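Local structure of DNA primase (Aquifex aeolicus, 2AU3) at residues T273-N278 / P309-A314; Y106-R111 / N161-A166; D15-I20 / V49-Q54; S150-V155 / K178-D183. The protein probably synthesises the short RNA primers used by DNA polymerase during DNA replication, polymerising ribonucleotides on a single-stranded DNA template. One frame throughout, in Å; residues are numbered along the deposited sequence.

Interaction 1 of 4, residues T273-N278 / P309-A314; sequences TALTQN and PLLLSA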
loop_
_atom_site.group_PDB
_atom_site.type_symbol
_atom_site.label_atom_id
_atom_site.label_comp_id
_atom_site.label_asym_id
_atom_site.label_seq_id
_atom_site.Cartn_x
_atom_site.Cartn_y
_atom_site.Cartn_z
ATOM N N THR A 273 7.975 -2.822 8.501
ATOM C CA THR A 273 9.345 -2.633 9.012
ATOM C C THR A 273 10.406 -2.133 8.005
ATOM O O THR A 273 10.115 -1.306 7.137
ATOM C CB THR A 273 9.873 -3.955 9.544
ATOM O OG1 THR A 273 10.133 -4.822 8.430
ATOM C CG2 THR A 273 8.836 -4.695 10.366
ATOM N N ALA A 274 11.645 -2.667 8.159
ATOM C CA ALA A 274 12.746 -2.397 7.219
ATOM C C ALA A 274 12.525 -3.042 5.842
ATOM O O ALA A 274 12.060 -4.166 5.728
ATOM C CB ALA A 274 14.088 -2.844 7.789
ATOM N N LEU A 275 12.907 -2.321 4.814
ATOM C CA LEU A 275 12.827 -2.835 3.471
ATOM C C LEU A 275 13.531 -4.216 3.415
ATOM O O LEU A 275 14.585 -4.398 4.008
ATOM C CB LEU A 275 13.466 -1.842 2.501
ATOM C CG LEU A 275 13.489 -2.292 1.047
ATOM C CD1 LEU A 275 12.156 -2.006 0.412
ATOM C CD2 LEU A 275 14.617 -1.548 0.315
ATOM N N THR A 276 12.914 -5.180 2.740
ATOM C CA THR A 276 13.544 -6.481 2.506
ATOM C C THR A 276 13.990 -6.567 1.075
ATOM O O THR A 276 13.533 -5.812 0.237
ATOM C CB THR A 276 12.581 -7.641 2.766
ATOM O OG1 THR A 276 11.571 -7.646 1.743
ATOM C CG2 THR A 276 11.831 -7.465 4.115
ATOM N N GLN A 277 14.871 -7.524 0.784
ATOM C CA GLN A 277 15.252 -7.808 -0.597
ATOM C C GLN A 277 14.056 -8.130 -1.514
ATOM O O GLN A 277 13.993 -7.637 -2.660
ATOM C CB GLN A 277 16.276 -8.962 -0.643
ATOM C CG GLN A 277 16.922 -9.139 -2.033
ATOM C CD GLN A 277 17.750 -7.908 -2.446
ATOM O OE1 GLN A 277 17.430 -7.210 -3.417
ATOM N NE2 GLN A 277 18.805 -7.665 -1.730
ATOM N N ASN A 278 13.121 -8.961 -1.037
ATOM C CA ASN A 278 11.945 -9.272 -1.857
ATOM C C ASN A 278 11.180 -7.990 -2.194
ATOM O O ASN A 278 10.699 -7.857 -3.293
ATOM C CB ASN A 278 10.996 -10.285 -1.184
ATOM C CG ASN A 278 11.522 -11.709 -1.253
ATOM O OD1 ASN A 278 12.390 -12.019 -2.071
ATOM N ND2 ASN A 278 11.003 -12.589 -0.381
ATOM N N PRO A 309 21.871 -1.162 -0.369
ATOM C CA PRO A 309 22.399 -2.351 -1.038
ATOM C C PRO A 309 21.292 -3.280 -1.564
ATOM O O PRO A 309 21.493 -3.938 -2.573
ATOM C CB PRO A 309 23.181 -3.039 0.078
ATOM C CG PRO A 309 23.587 -1.885 0.966
ATOM C CD PRO A 309 22.334 -1.090 1.031
ATOM N N LEU A 310 20.162 -3.353 -0.873
ATOM C CA LEU A 310 19.055 -4.175 -1.401
ATOM C C LEU A 310 18.527 -3.580 -2.700
ATOM O O LEU A 310 18.230 -4.319 -3.644
ATOM C CB LEU A 310 17.901 -4.320 -0.401
ATOM C CG LEU A 310 18.257 -4.572 1.071
ATOM C CD1 LEU A 310 16.973 -4.594 1.878
ATOM C CD2 LEU A 310 19.047 -5.864 1.254
ATOM N N LEU A 311 18.436 -2.255 -2.749
ATOM C CA LEU A 311 17.986 -1.569 -3.968
ATOM C C LEU A 311 19.015 -1.722 -5.105
ATOM O O LEU A 311 18.647 -2.044 -6.251
ATOM C CB LEU A 311 17.654 -0.093 -3.678
ATOM C CG LEU A 311 16.469 0.086 -2.706
ATOM C CD1 LEU A 311 16.340 1.517 -2.285
ATOM C CD2 LEU A 311 15.161 -0.390 -3.362
ATOM N N LEU A 312 20.290 -1.488 -4.781
ATOM C CA LEU A 312 21.366 -1.678 -5.755
ATOM C C LEU A 312 21.352 -3.093 -6.341
ATOM O O LEU A 312 21.405 -3.249 -7.554
ATOM C CB LEU A 312 22.741 -1.292 -5.182
ATOM C CG LEU A 312 22.905 0.178 -4.792
ATOM C CD1 LEU A 312 24.244 0.421 -4.072
ATOM C CD2 LEU A 312 22.752 1.117 -6.014
ATOM N N SER A 313 21.220 -4.112 -5.487
ATOM C CA SER A 313 21.216 -5.506 -5.939
ATOM C C SER A 313 20.078 -5.779 -6.915
ATOM O O SER A 313 20.225 -6.583 -7.843
ATOM C CB SER A 313 21.097 -6.467 -4.757
ATOM O OG SER A 313 22.127 -6.227 -3.832
ATOM N N ALA A 314 18.947 -5.110 -6.696
ATOM C CA ALA A 314 17.790 -5.282 -7.554
ATOM C C ALA A 314 17.924 -4.447 -8.817
ATOM O O ALA A 314 17.047 -4.485 -9.660
ATOM C CB ALA A 314 16.521 -4.929 -6.806
#
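Leu310 meets the other segment with both of its methyl branches. CD1 runs up against the backbone of Leu275, 3.2 Å from Leu275 O, and lies 4.2 Å from Leu275 CD2. CD2 turns to the side chain of Gln277, whose bent chain crosses that of Leu310 obliquely. With CG opposite its own backbone N (chi1 -169°) and the bend at chi2, Gln277 brings its amide to the flank of the helix, its CD 4.1 Å from Leu310 CB. Next comes Leu311, whose stem points away but whose end returns: its CD2 lies 3.9 Å from Leu275 CD2, the two side chains crossing at about a right angle. The amide end of Gln277 lies against Ser313 CB, a contact that holds whichever way the amide is turned. The Ser313 hydroxyl is occupied within the helix, since Ser313 OG donates to Pro309 O at 2.7 Å, on the face opposite to that used by Ser313 N. An alanine in place of Gln277 would probably uncover the flank of Leu310 and Ser313 that the amide end packs on. Ala314, just past the helix, also packs on Asn281 and Ser284. Helices 277-284 and 298-313 follow successive strands of a largely parallel sheet, and their packing as neighbours is that of the alpha/beta Toprim fold; the side chain of Leu275 is about 9 Å from that of Glu251, a predicted magnesium ligand.

Interaction 2 of 4, residues Y106-R111 / N161-A166; sequences YVALDR and NDLLEA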
loop_
_atom_site.group_PDB
_atom_site.type_symbol
_atom_site.label_atom_id
_atom_site.label_comp_id
_atom_site.label_asym_id
_atom_site.label_seq_id
_atom_site.Cartn_x
_atom_site.Cartn_y
_atom_site.Cartn_z
ATOM N N TYR A 106 -10.530 -14.238 0.656
ATOM C CA TYR A 106 -10.398 -12.923 0.028
ATOM C C TYR A 106 -11.681 -12.131 0.158
ATOM O O TYR A 106 -11.651 -10.921 0.363
ATOM C CB TYR A 106 -9.994 -13.064 -1.454
ATOM C CG TYR A 106 -8.553 -13.504 -1.610
ATOM C CD1 TYR A 106 -7.498 -12.581 -1.451
ATOM C CD2 TYR A 106 -8.233 -14.835 -1.858
ATOM C CE1 TYR A 106 -6.158 -12.976 -1.573
ATOM C CE2 TYR A 106 -6.891 -15.253 -1.962
ATOM C CZ TYR A 106 -5.855 -14.314 -1.820
ATOM O OH TYR A 106 -4.531 -14.716 -1.920
ATOM N N VAL A 107 -12.819 -12.817 0.057
ATOM C CA VAL A 107 -14.088 -12.141 0.200
ATOM C C VAL A 107 -14.261 -11.666 1.637
ATOM O O VAL A 107 -14.796 -10.583 1.857
ATOM C CB VAL A 107 -15.285 -13.008 -0.276
ATOM C CG1 VAL A 107 -16.628 -12.438 0.215
ATOM C CG2 VAL A 107 -15.280 -13.114 -1.795
ATOM N N ALA A 108 -13.779 -12.456 2.600
ATOM C CA ALA A 108 -13.864 -12.083 4.013
ATOM C C ALA A 108 -12.970 -10.882 4.309
ATOM O O ALA A 108 -13.379 -9.940 4.988
ATOM C CB ALA A 108 -13.466 -13.260 4.921
ATOM N N LEU A 109 -11.728 -10.958 3.847
ATOM C CA LEU A 109 -10.804 -9.832 3.985
ATOM C C LEU A 109 -11.462 -8.550 3.503
ATOM O O LEU A 109 -11.379 -7.522 4.155
ATOM C CB LEU A 109 -9.488 -10.110 3.239
ATOM C CG LEU A 109 -8.552 -10.994 4.079
ATOM C CD1 LEU A 109 -7.432 -11.637 3.219
ATOM C CD2 LEU A 109 -7.954 -10.180 5.257
ATOM N N ASP A 110 -12.154 -8.634 2.372
ATOM C CA ASP A 110 -12.751 -7.461 1.768
ATOM C C ASP A 110 -13.980 -6.967 2.531
ATOM O O ASP A 110 -14.188 -5.750 2.668
ATOM C CB ASP A 110 -13.100 -7.729 0.306
ATOM C CG ASP A 110 -13.602 -6.486 -0.388
ATOM O OD1 ASP A 110 -12.758 -5.622 -0.771
ATOM O OD2 ASP A 110 -14.821 -6.248 -0.511
ATOM N N ARG A 111 -14.794 -7.904 3.018
ATOM C CA ARG A 111 -15.963 -7.547 3.806
ATOM C C ARG A 111 -15.566 -6.930 5.152
ATOM O O ARG A 111 -16.276 -6.079 5.703
ATOM C CB ARG A 111 -16.838 -8.778 4.054
ATOM C CG ARG A 111 -18.033 -8.484 4.926
ATOM C CD ARG A 111 -19.000 -7.510 4.229
ATOM N NE ARG A 111 -20.162 -7.150 5.019
ATOM C CZ ARG A 111 -20.237 -6.079 5.803
ATOM N NH1 ARG A 111 -19.181 -5.270 5.971
ATOM N NH2 ARG A 111 -21.374 -5.827 6.436
ATOM N N ASN A 161 -22.550 -13.336 7.046
ATOM C CA ASN A 161 -22.091 -13.446 5.666
ATOM C C ASN A 161 -21.478 -14.808 5.375
ATOM O O ASN A 161 -21.057 -15.087 4.245
ATOM C CB ASN A 161 -21.091 -12.330 5.348
ATOM C CG ASN A 161 -21.772 -11.003 5.065
ATOM O OD1 ASN A 161 -22.160 -10.718 3.930
ATOM N ND2 ASN A 161 -21.928 -10.185 6.096
ATOM N N ASP A 162 -21.412 -15.635 6.414
ATOM C CA ASP A 162 -20.941 -17.012 6.315
ATOM C C ASP A 162 -19.449 -17.045 5.977
ATOM O O ASP A 162 -18.986 -17.882 5.202
ATOM C CB ASP A 162 -21.787 -17.807 5.287
ATOM C CG ASP A 162 -21.430 -19.270 5.255
ATOM O OD1 ASP A 162 -20.992 -19.792 6.313
ATOM O OD2 ASP A 162 -21.519 -19.974 4.212
ATOM N N LEU A 163 -18.705 -16.125 6.584
ATOM C CA LEU A 163 -17.316 -15.879 6.229
ATOM C C LEU A 163 -16.375 -16.089 7.418
ATOM O O LEU A 163 -15.179 -15.878 7.288
ATOM C CB LEU A 163 -17.161 -14.452 5.695
ATOM C CG LEU A 163 -17.816 -14.110 4.347
ATOM C CD1 LEU A 163 -17.667 -12.612 4.018
ATOM C CD2 LEU A 163 -17.228 -14.953 3.250
ATOM N N LEU A 164 -16.910 -16.496 8.569
ATOM C CA LEU A 164 -16.097 -16.599 9.796
ATOM C C LEU A 164 -14.975 -17.628 9.671
ATOM O O LEU A 164 -13.816 -17.365 9.981
ATOM C CB LEU A 164 -16.972 -16.953 10.984
ATOM C CG LEU A 164 -16.259 -17.067 12.332
ATOM C CD1 LEU A 164 -15.429 -15.780 12.637
ATOM C CD2 LEU A 164 -17.267 -17.330 13.437
ATOM N N GLU A 165 -15.331 -18.803 9.210
ATOM C CA GLU A 165 -14.376 -19.893 9.111
ATOM C C GLU A 165 -13.265 -19.559 8.101
ATOM O O GLU A 165 -12.084 -19.745 8.380
ATOM C CB GLU A 165 -15.087 -21.197 8.740
ATOM C CG GLU A 165 -16.081 -21.672 9.785
ATOM C CD GLU A 165 -17.461 -21.022 9.664
ATOM O OE1 GLU A 165 -17.673 -20.183 8.749
ATOM O OE2 GLU A 165 -18.344 -21.354 10.498
ATOM N N ALA A 166 -13.635 -19.006 6.950
ATOM C CA ALA A 166 -12.624 -18.489 6.031
ATOM C C ALA A 166 -11.749 -17.432 6.694
ATOM O O ALA A 166 -10.527 -17.466 6.546
ATOM C CB ALA A 166 -13.257 -17.931 4.800
#
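Leu163 sets its CD1 methyl against three residues of helix 101-122 at nearly equal distances. CD1 is 3.9 Å from Val107 CG1, 3.8 Å from Ala108 CA and 3.9 Å from Arg111 CB, so it rests on the ridge formed by positions one turn apart. Its CG stands opposite the carbonyl carbon (chi1 -68°), which carries the branched end over that ridge, and the side chain crosses Val107 at about a right angle. Closer to the backbone, Ala108 CB lies 4.0 Å from Leu163 CB; the small alanine lets the two chains approach, with CA atoms 5.6 Å apart. Beyond this apolar patch, the bent chain of Arg111 brings NE to 3.7 Å from Asn161 ND2, the guanidinium and amide planes 84° apart.

Farther out, Asn161 ND2 is held by Val157 O in the preceding helix. Asp162 closes that helix with a Schellman motif, its positive phi (67°) turning the chain so that Leu163 becomes the N-cap residue of helix 164-168. Leu158 touches Leu163 from helix 151-161, Tyr79 and Phe80 press on Val107, and Ala166 reaches Lys104 and Val105 of the long helix.

No hydrogen bond crosses between the segments: NE and ND2 are both donor nitrogens. The union of helix and turn therefore rests on apolar contacts, with the polar groups kept to its margin.

Interaction 3 of 4, residues D15-I20 / V49-Q54; sequences DIVDVI and VSPSKQ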
loop_
_atom_site.group_PDB
_atom_site.type_symbol
_atom_site.label_atom_id
_atom_site.label_comp_id
_atom_site.label_asym_id
_atom_site.label_seq_id
_atom_site.Cartn_x
_atom_site.Cartn_y
_atom_site.Cartn_z
ATOM N N ASP A 15 -19.682 -7.642 -17.130
ATOM C CA ASP A 15 -19.159 -6.304 -17.380
ATOM C C ASP A 15 -19.839 -5.400 -16.374
ATOM O O ASP A 15 -21.060 -5.254 -16.392
ATOM C CB ASP A 15 -19.477 -5.836 -18.820
ATOM C CG ASP A 15 -18.799 -4.504 -19.185
ATOM O OD1 ASP A 15 -18.343 -3.749 -18.276
ATOM O OD2 ASP A 15 -18.664 -4.125 -20.369
ATOM N N ILE A 16 -19.051 -4.810 -15.477
ATOM C CA ILE A 16 -19.603 -4.010 -14.388
ATOM C C ILE A 16 -20.500 -2.870 -14.870
ATOM O O ILE A 16 -21.457 -2.508 -14.198
ATOM C CB ILE A 16 -18.475 -3.476 -13.496
ATOM C CG1 ILE A 16 -19.047 -2.888 -12.204
ATOM C CG2 ILE A 16 -17.581 -2.480 -14.273
ATOM C CD1 ILE A 16 -17.953 -2.671 -11.111
ATOM N N VAL A 17 -20.188 -2.320 -16.047
ATOM C CA VAL A 17 -20.984 -1.254 -16.641
ATOM C C VAL A 17 -22.418 -1.731 -16.898
ATOM O O VAL A 17 -23.383 -1.070 -16.503
ATOM C CB VAL A 17 -20.314 -0.700 -17.936
ATOM C CG1 VAL A 17 -21.225 0.289 -18.661
ATOM C CG2 VAL A 17 -19.005 -0.020 -17.601
ATOM N N ASP A 18 -22.568 -2.887 -17.532
ATOM C CA ASP A 18 -23.913 -3.454 -17.728
ATOM C C ASP A 18 -24.644 -3.699 -16.395
ATOM O O ASP A 18 -25.837 -3.382 -16.275
ATOM C CB ASP A 18 -23.878 -4.761 -18.538
ATOM C CG ASP A 18 -23.322 -4.573 -19.947
ATOM O OD1 ASP A 18 -23.551 -3.509 -20.564
ATOM O OD2 ASP A 18 -22.644 -5.450 -20.521
ATOM N N VAL A 19 -23.964 -4.260 -15.393
ATOM C CA VAL A 19 -24.713 -4.534 -14.146
ATOM C C VAL A 19 -25.138 -3.313 -13.359
ATOM O O VAL A 19 -26.286 -3.252 -12.921
ATOM C CB VAL A 19 -24.221 -5.755 -13.247
ATOM C CG1 VAL A 19 -22.966 -6.399 -13.735
ATOM C CG2 VAL A 19 -24.175 -5.418 -11.743
ATOM N N ILE A 20 -24.257 -2.321 -13.216
ATOM C CA ILE A 20 -24.616 -1.139 -12.452
ATOM C C ILE A 20 -25.646 -0.257 -13.199
ATOM O O ILE A 20 -26.495 0.402 -12.571
ATOM C CB ILE A 20 -23.340 -0.361 -12.019
ATOM C CG1 ILE A 20 -22.424 -1.296 -11.184
ATOM C CG2 ILE A 20 -23.712 0.907 -11.242
ATOM C CD1 ILE A 20 -21.334 -0.601 -10.316
ATOM N N VAL A 49 -17.636 4.415 -11.997
ATOM C CA VAL A 49 -17.498 3.067 -12.499
ATOM C C VAL A 49 -16.460 3.090 -13.610
ATOM O O VAL A 49 -16.587 3.860 -14.558
ATOM C CB VAL A 49 -18.850 2.535 -13.032
ATOM C CG1 VAL A 49 -18.677 1.119 -13.582
ATOM C CG2 VAL A 49 -19.931 2.574 -11.912
ATOM N N SER A 50 -15.403 2.292 -13.466
ATOM C CA SER A 50 -14.351 2.275 -14.475
ATOM C C SER A 50 -14.519 1.018 -15.322
ATOM O O SER A 50 -14.419 -0.095 -14.809
ATOM C CB SER A 50 -12.979 2.290 -13.794
ATOM O OG SER A 50 -11.968 1.827 -14.674
ATOM N N PRO A 51 -14.836 1.176 -16.603
ATOM C CA PRO A 51 -14.831 0.027 -17.504
ATOM C C PRO A 51 -13.449 -0.658 -17.577
ATOM O O PRO A 51 -13.406 -1.875 -17.712
ATOM C CB PRO A 51 -15.233 0.631 -18.861
ATOM C CG PRO A 51 -15.948 1.923 -18.528
ATOM C CD PRO A 51 -15.292 2.419 -17.259
ATOM N N SER A 52 -12.346 0.081 -17.443
ATOM C CA SER A 52 -11.013 -0.531 -17.664
ATOM C C SER A 52 -10.510 -1.292 -16.424
ATOM O O SER A 52 -9.738 -2.269 -16.526
ATOM C CB SER A 52 -9.989 0.531 -18.056
ATOM O OG SER A 52 -9.878 1.510 -17.035
ATOM N N LYS A 53 -10.940 -0.847 -15.246
ATOM C CA LYS A 53 -10.556 -1.533 -14.011
ATOM C C LYS A 53 -11.625 -2.536 -13.569
ATOM O O LYS A 53 -11.343 -3.458 -12.789
ATOM C CB LYS A 53 -10.207 -0.525 -12.915
ATOM C CG LYS A 53 -9.041 0.375 -13.307
ATOM C CD LYS A 53 -8.704 1.454 -12.264
ATOM C CE LYS A 53 -7.555 2.349 -12.811
ATOM N NZ LYS A 53 -7.013 3.302 -11.804
ATOM N N GLN A 54 -12.853 -2.359 -14.086
ATOM C CA GLN A 54 -13.983 -3.252 -13.774
ATOM C C GLN A 54 -14.346 -3.193 -12.283
ATOM O O GLN A 54 -14.749 -4.187 -11.674
ATOM C CB GLN A 54 -13.706 -4.689 -14.235
ATOM C CG GLN A 54 -13.874 -4.933 -15.751
ATOM C CD GLN A 54 -15.307 -4.725 -16.227
ATOM O OE1 GLN A 54 -16.211 -5.447 -15.809
ATOM N NE2 GLN A 54 -15.511 -3.737 -17.114
#
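Gln54 lays its amide across the start of helix 16-23, using both ends. Its OE1 accepts from Ile16 N at 2.9 Å, while NE2 donates to Asp15 OD1 at 3.1 Å, nearly straight at 165°. The carboxylate and amide planes stand 61° apart, and NE2 meets OD1 from above the carboxylate; Val17 N, the capping donor, comes to the same oxygen from the opposite face. The second hydrogen of NE2 goes to Pro51 O at 2.9 Å, and three bonds thus fix the rotation of the amide. CG stands opposite the carbonyl carbon and the chain bends at chi2 (-64°), which folds the amide back to this position.

Ile16 slides past Gln54 in the opposite direction, its CG2 3.6 Å from Gln54 OE1. That methyl also touches Val49 CG1, linking the polar cap to the apolar layer. Here the helix packs on strand 47-50 of the antiparallel zinc-ribbon sheet, within the CHC2 zinc finger, and Ala67 and Phe70 of helix 67-75 touch Ile16 and Ile20 respectively.

Ile20 and Val49 reach toward each other tip to tip, Ile20 CD1 lying 3.8 Å from Val49 CG2. Val17 instead crosses Pro51 at a slant, its CG2 3.7 Å from Pro51 CG.

Interaction 4 of 4, residues S150-V155 / K178-D183; sequences SSEALV and KGVYRD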
loop_
_atom_site.group_PDB
_atom_site.type_symbol
_atom_site.label_atom_id
_atom_site.label_comp_id
_atom_site.label_asym_id
_atom_site.label_seq_id
_atom_site.Cartn_x
_atom_site.Cartn_y
_atom_site.Cartn_z
ATOM N N SER A 150 -15.233 -3.168 17.785
ATOM C CA SER A 150 -15.914 -4.220 18.544
ATOM C C SER A 150 -15.628 -5.583 17.932
ATOM O O SER A 150 -15.791 -5.765 16.732
ATOM C CB SER A 150 -17.440 -3.939 18.575
ATOM O OG SER A 150 -18.223 -5.096 18.915
ATOM N N SER A 151 -15.227 -6.545 18.755
ATOM C CA SER A 151 -15.069 -7.913 18.277
ATOM C C SER A 151 -16.435 -8.532 17.949
ATOM O O SER A 151 -16.605 -9.170 16.910
ATOM C CB SER A 151 -14.341 -8.768 19.300
ATOM O OG SER A 151 -13.001 -8.346 19.468
ATOM N N GLU A 152 -17.408 -8.328 18.832
ATOM C CA GLU A 152 -18.734 -8.916 18.625
ATOM C C GLU A 152 -19.424 -8.378 17.352
ATOM O O GLU A 152 -20.060 -9.148 16.603
ATOM C CB GLU A 152 -19.598 -8.781 19.881
ATOM C CG GLU A 152 -19.084 -9.623 21.058
ATOM C CD GLU A 152 -19.083 -11.131 20.772
ATOM O OE1 GLU A 152 -20.037 -11.624 20.145
ATOM O OE2 GLU A 152 -18.126 -11.833 21.172
ATOM N N ALA A 153 -19.252 -7.083 17.075
ATOM C CA ALA A 153 -19.783 -6.493 15.841
ATOM C C ALA A 153 -19.155 -7.167 14.602
ATOM O O ALA A 153 -19.864 -7.529 13.665
ATOM C CB ALA A 153 -19.532 -4.981 15.805
ATOM N N LEU A 154 -17.831 -7.303 14.604
ATOM C CA LEU A 154 -17.096 -7.957 13.505
ATOM C C LEU A 154 -17.562 -9.413 13.339
ATOM O O LEU A 154 -17.818 -9.869 12.226
ATOM C CB LEU A 154 -15.578 -7.907 13.776
ATOM C CG LEU A 154 -14.587 -8.669 12.871
ATOM C CD1 LEU A 154 -14.798 -8.385 11.384
ATOM C CD2 LEU A 154 -13.158 -8.348 13.248
ATOM N N VAL A 155 -17.620 -10.146 14.444
ATOM C CA VAL A 155 -18.012 -11.559 14.398
ATOM C C VAL A 155 -19.426 -11.723 13.813
ATOM O O VAL A 155 -19.663 -12.592 12.971
ATOM C CB VAL A 155 -17.907 -12.228 15.794
ATOM C CG1 VAL A 155 -18.746 -13.503 15.856
ATOM C CG2 VAL A 155 -16.460 -12.516 16.140
ATOM N N LYS A 178 -13.227 -21.027 23.766
ATOM C CA LYS A 178 -13.891 -21.768 22.691
ATOM C C LYS A 178 -15.120 -21.042 22.129
ATOM O O LYS A 178 -16.029 -20.655 22.873
ATOM C CB LYS A 178 -14.258 -23.191 23.146
ATOM C CG LYS A 178 -14.881 -24.056 22.047
ATOM C CD LYS A 178 -14.192 -25.411 21.920
ATOM C CE LYS A 178 -15.122 -26.451 21.283
ATOM N NZ LYS A 178 -16.043 -27.087 22.289
ATOM N N GLY A 179 -15.117 -20.844 20.810
ATOM C CA GLY A 179 -16.208 -20.182 20.114
ATOM C C GLY A 179 -16.452 -18.741 20.538
ATOM O O GLY A 179 -17.566 -18.233 20.390
ATOM N N VAL A 180 -15.432 -18.089 21.091
ATOM C CA VAL A 180 -15.486 -16.640 21.354
ATOM C C VAL A 180 -14.258 -15.982 20.743
ATOM O O VAL A 180 -13.164 -16.539 20.804
ATOM C CB VAL A 180 -15.554 -16.313 22.860
ATOM C CG1 VAL A 180 -15.502 -14.800 23.079
ATOM C CG2 VAL A 180 -16.828 -16.905 23.492
ATOM N N TYR A 181 -14.442 -14.791 20.171
ATOM C CA TYR A 181 -13.405 -14.173 19.359
ATOM C C TYR A 181 -13.062 -12.734 19.771
ATOM O O TYR A 181 -13.925 -11.953 20.193
ATOM C CB TYR A 181 -13.767 -14.256 17.871
ATOM C CG TYR A 181 -14.019 -15.676 17.411
ATOM C CD1 TYR A 181 -12.953 -16.533 17.112
ATOM C CD2 TYR A 181 -15.317 -16.187 17.333
ATOM C CE1 TYR A 181 -13.180 -17.854 16.723
ATOM C CE2 TYR A 181 -15.548 -17.509 16.946
ATOM C CZ TYR A 181 -14.470 -18.330 16.628
ATOM O OH TYR A 181 -14.677 -19.643 16.241
ATOM N N ARG A 182 -11.781 -12.416 19.677
ATOM C CA ARG A 182 -11.319 -11.059 19.846
ATOM C C ARG A 182 -10.530 -10.612 18.615
ATOM O O ARG A 182 -9.600 -11.277 18.166
ATOM C CB ARG A 182 -10.473 -10.919 21.113
ATOM C CG ARG A 182 -10.096 -9.482 21.430
ATOM C CD ARG A 182 -9.444 -9.322 22.791
ATOM N NE ARG A 182 -7.997 -9.414 22.710
ATOM C CZ ARG A 182 -7.271 -10.388 23.229
ATOM N NH1 ARG A 182 -7.846 -11.391 23.876
ATOM N NH2 ARG A 182 -5.953 -10.358 23.094
ATOM N N ASP A 183 -10.929 -9.473 18.083
ATOM C CA ASP A 183 -10.308 -8.889 16.919
ATOM C C ASP A 183 -8.885 -8.526 17.286
ATOM O O ASP A 183 -8.658 -7.801 18.242
ATOM C CB ASP A 183 -11.065 -7.614 16.557
ATOM C CG ASP A 183 -10.587 -6.978 15.261
ATOM O OD1 ASP A 183 -9.584 -7.446 14.658
ATOM O OD2 ASP A 183 -11.162 -5.987 14.783
HETATM O O HOH W 1 -13.595 -4.739 15.498
#
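Just ahead of Ser151, whose hydroxyl takes the backbone N-H of Asp183, Ser150 joins the same aspartate through water. One water donates to Ser150 O at 2.7 Å and to Asp183 OD2 at 2.8 Å. Ser150 is also the N-cap, its OG accepting from Ala153 N. Ser151 makes the direct bond: Asp183 N donates to Ser151 OG at 2.7 Å and almost straight, 170° at the hydrogen. Its OG lies on the backbone-N side of the residue (chi1 -66°), which aims it at the strand, while Ser151 CB sits only 3.3 Å from Tyr181 O. Replacing Ser151 with an alanine would remove the hydroxyl and is likely to leave Asp183 N without this acceptor, weakening the tie between helix start and strand. Glu152 makes loose contacts with Val180 and the Tyr181 carbonyl.

Leu154 crosses the Asp183 side chain at about a right angle, its CD2 3.5 Å from Asp183 OD2. The carboxylate is nonetheless well supplied with partners, Tyr116 binding OD2 and Phe185 N binding OD1. Val155 places CG2 3.6 Å from Tyr181 CB and 4.0 Å from Tyr181 CD2, an oblique approach to the ring, which also touches Leu164 and Leu168.

Strand 182-183 pairs antiparallel with 173-174, so the first turn of helix 151-161 is pinned beside a two-stranded hairpin in the N-terminal part of the DnaG catalytic core.

Interactions 2 and 4 form one continuous patch: their centres are 14 Å apart, and Leu164 CD2 lies 3.9 Å from Tyr181 CE2. Helix 151-161 begins at interaction 4 and gives way to the turn of interaction 2, so the same helical unit is held at both ends. Interaction 3 belongs to the zinc-binding domain, its Val49 side chain about 11 Å from the zinc ion; its centre is 23 Å from that of interaction 2. Interaction 1 stands apart in the Toprim domain, centre to centre 33 Å from interaction 2 and 37 Å from interaction 3, and is the one near a predicted catalytic magnesium ligand, Glu251.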